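Local coordinates for protein CDP-glucose 4,6-dehydratase (Salmonella enterica subsp. enterica serovar Typhi, PDB 1WVG) that catalyses the NAD-dependent conversion of CDP-D-glucose to CDP-4-dehydro-6-deoxy-D-glucose and water, a step in building the O-antigen of lipopolysaccharide, at residues L25-T30 against V53-L58. Sequence-based numbering, arbitrary orientation.
Sequences LSLWLT and VRLNDL
Leu-55 puts both of its methyls against helix 20-31, and this is the tightly packed end of the contact, with Ser-26, Leu-27 and Leu-55 all buried. CD1 of Leu-55 lies 4.0 Å from CB of Ser-26. CD2 of Leu-55 approaches CD1 of Leu-27 to 4.2 Å and also lies against the backbone N and CA of Leu-27, so the forked end rests on one helical turn. Chi1 of Leu-55, at -105°, is well off a staggered value and sets CG toward the helix; chi2 of 180° puts CD1 anti to CA, where it meets Ser-26. Ser-26 touches Leu-55 through CB, while its OG is hydrogen-bonded to the carbonyl O of Gly-22, one turn back. In the Rossmann fold of this dehydratase, helix 20-31 follows the first strand of the parallel sheet, and the side chain of Ser-26 is about 9 Å from the bound adenosine-5-diphosphoribose. Residues 53-58 link helix 49-52, closed by a Schellman motif with Arg-54 at positive phi, to strand 60-63. Toward partly exposed Thr-30 and exposed Leu-58 the contact thins: CG2 of Thr-30 meets the carbonyl O of Leu-58 at 4.0 Å. The nearest side-chain approach of Leu-58 is its CD1 to CD1 of Leu-27, at 4.8 Å.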
loop_
_atom_site.group_PDB
_atom_site.type_symbol
_atom_site.label_atom_id
_atom_site.label_comp_id
_atom_site.label_asym_id
_atom_site.label_seq_id
_atom_site.Cartn_x
_atom_site.Cartn_y
_atom_site.Cartn_z
ATOM N N LEU A 25 -14.591 -24.748 -23.425
ATOM C CA LEU A 25 -15.710 -23.855 -23.186
ATOM C C LEU A 25 -16.791 -24.030 -24.241
ATOM O O LEU A 25 -17.988 -24.174 -23.949
ATOM C CB LEU A 25 -15.276 -22.360 -23.139
ATOM C CG LEU A 25 -16.445 -21.427 -22.804
ATOM C CD1 LEU A 25 -17.067 -21.796 -21.462
ATOM C CD2 LEU A 25 -15.991 -19.974 -22.807
ATOM N N SER A 26 -16.364 -23.986 -25.491
ATOM C CA SER A 26 -17.370 -24.127 -26.548
ATOM C C SER A 26 -18.174 -25.425 -26.441
ATOM O O SER A 26 -19.405 -25.500 -26.592
ATOM C CB SER A 26 -16.713 -23.979 -27.906
ATOM O OG SER A 26 -15.992 -22.766 -27.938
ATOM N N LEU A 27 -17.442 -26.480 -26.159
ATOM C CA LEU A 27 -18.065 -27.743 -25.977
ATOM C C LEU A 27 -19.101 -27.681 -24.854
ATOM O O LEU A 27 -20.276 -28.049 -25.013
ATOM C CB LEU A 27 -16.982 -28.718 -25.602
ATOM C CG LEU A 27 -17.547 -30.112 -25.537
ATOM C CD1 LEU A 27 -18.222 -30.413 -26.866
ATOM C CD2 LEU A 27 -16.384 -31.085 -25.355
ATOM N N TRP A 28 -18.655 -27.188 -23.698
ATOM C CA TRP A 28 -19.536 -27.068 -22.542
ATOM C C TRP A 28 -20.815 -26.350 -22.908
ATOM O O TRP A 28 -21.948 -26.803 -22.673
ATOM C CB TRP A 28 -18.853 -26.236 -21.424
ATOM C CG TRP A 28 -19.458 -26.513 -20.060
ATOM C CD1 TRP A 28 -20.720 -26.981 -19.822
ATOM C CD2 TRP A 28 -18.807 -26.409 -18.765
ATOM N NE1 TRP A 28 -20.906 -27.170 -18.471
ATOM C CE2 TRP A 28 -19.744 -26.814 -17.796
ATOM C CE3 TRP A 28 -17.523 -26.013 -18.333
ATOM C CZ2 TRP A 28 -19.407 -26.838 -16.421
ATOM C CZ3 TRP A 28 -17.182 -26.051 -16.983
ATOM C CH2 TRP A 28 -18.129 -26.459 -16.039
ATOM N N LEU A 29 -20.572 -25.154 -23.447
ATOM C CA LEU A 29 -21.609 -24.229 -23.868
ATOM C C LEU A 29 -22.606 -24.832 -24.883
ATOM O O LEU A 29 -23.840 -24.757 -24.723
ATOM C CB LEU A 29 -20.994 -22.897 -24.368
ATOM C CG LEU A 29 -20.630 -21.877 -23.268
ATOM C CD1 LEU A 29 -20.248 -20.499 -23.840
ATOM C CD2 LEU A 29 -21.760 -21.728 -22.239
ATOM N N THR A 30 -22.083 -25.440 -25.959
ATOM C CA THR A 30 -23.024 -25.991 -26.931
ATOM C C THR A 30 -23.809 -27.110 -26.302
ATOM O O THR A 30 -25.005 -27.313 -26.524
ATOM C CB THR A 30 -22.366 -26.457 -28.215
ATOM O OG1 THR A 30 -21.532 -27.503 -27.847
ATOM C CG2 THR A 30 -21.513 -25.353 -28.801
ATOM N N VAL A 53 -12.312 -33.115 -31.170
ATOM C CA VAL A 53 -13.707 -33.375 -30.850
ATOM C C VAL A 53 -14.680 -32.912 -31.920
ATOM O O VAL A 53 -15.889 -32.901 -31.650
ATOM C CB VAL A 53 -14.148 -32.838 -29.492
ATOM C CG1 VAL A 53 -13.427 -33.544 -28.351
ATOM C CG2 VAL A 53 -13.857 -31.332 -29.475
ATOM N N ARG A 54 -14.135 -32.534 -33.090
ATOM C CA ARG A 54 -14.910 -32.070 -34.258
ATOM C C ARG A 54 -15.850 -30.935 -33.898
ATOM O O ARG A 54 -17.002 -30.933 -34.339
ATOM C CB ARG A 54 -15.706 -33.195 -34.990
ATOM C CG ARG A 54 -14.910 -34.261 -35.779
ATOM C CD ARG A 54 -15.589 -34.968 -36.975
ATOM N NE ARG A 54 -14.717 -35.121 -38.170
ATOM C CZ ARG A 54 -14.917 -35.813 -39.333
ATOM N NH1 ARG A 54 -16.073 -36.456 -39.618
ATOM N NH2 ARG A 54 -13.971 -35.764 -40.291
ATOM N N LEU A 55 -15.368 -29.973 -33.087
ATOM C CA LEU A 55 -16.212 -28.859 -32.657
ATOM C C LEU A 55 -16.682 -28.024 -33.820
ATOM O O LEU A 55 -17.750 -27.434 -33.841
ATOM C CB LEU A 55 -15.403 -27.941 -31.741
ATOM C CG LEU A 55 -15.814 -28.129 -30.296
ATOM C CD1 LEU A 55 -14.977 -27.198 -29.437
ATOM C CD2 LEU A 55 -17.283 -27.818 -30.098
ATOM N N ASN A 56 -15.830 -27.965 -34.810
ATOM C CA ASN A 56 -16.147 -27.191 -35.977
ATOM C C ASN A 56 -17.473 -27.620 -36.538
ATOM O O ASN A 56 -18.163 -26.876 -37.210
ATOM C CB ASN A 56 -15.101 -27.425 -37.064
ATOM C CG ASN A 56 -15.600 -26.879 -38.375
ATOM O OD1 ASN A 56 -15.985 -25.715 -38.443
ATOM N ND2 ASN A 56 -15.627 -27.705 -39.414
ATOM N N ASP A 57 -17.851 -28.843 -36.282
ATOM C CA ASP A 57 -19.126 -29.268 -36.827
ATOM C C ASP A 57 -20.293 -29.057 -35.896
ATOM O O ASP A 57 -21.428 -29.366 -36.256
ATOM C CB ASP A 57 -19.109 -30.761 -37.205
ATOM C CG ASP A 57 -18.260 -31.012 -38.417
ATOM O OD1 ASP A 57 -18.144 -30.212 -39.358
ATOM O OD2 ASP A 57 -17.690 -32.184 -38.343
ATOM N N LEU A 58 -20.006 -28.580 -34.696
ATOM C CA LEU A 58 -21.048 -28.370 -33.713
ATOM C C LEU A 58 -21.236 -26.906 -33.420
ATOM O O LEU A 58 -22.016 -26.532 -32.539
ATOM C CB LEU A 58 -20.733 -29.134 -32.429
ATOM C CG LEU A 58 -20.101 -30.471 -32.750
ATOM C CD1 LEU A 58 -19.320 -30.989 -31.541
ATOM C CD2 LEU A 58 -21.220 -31.429 -33.132
#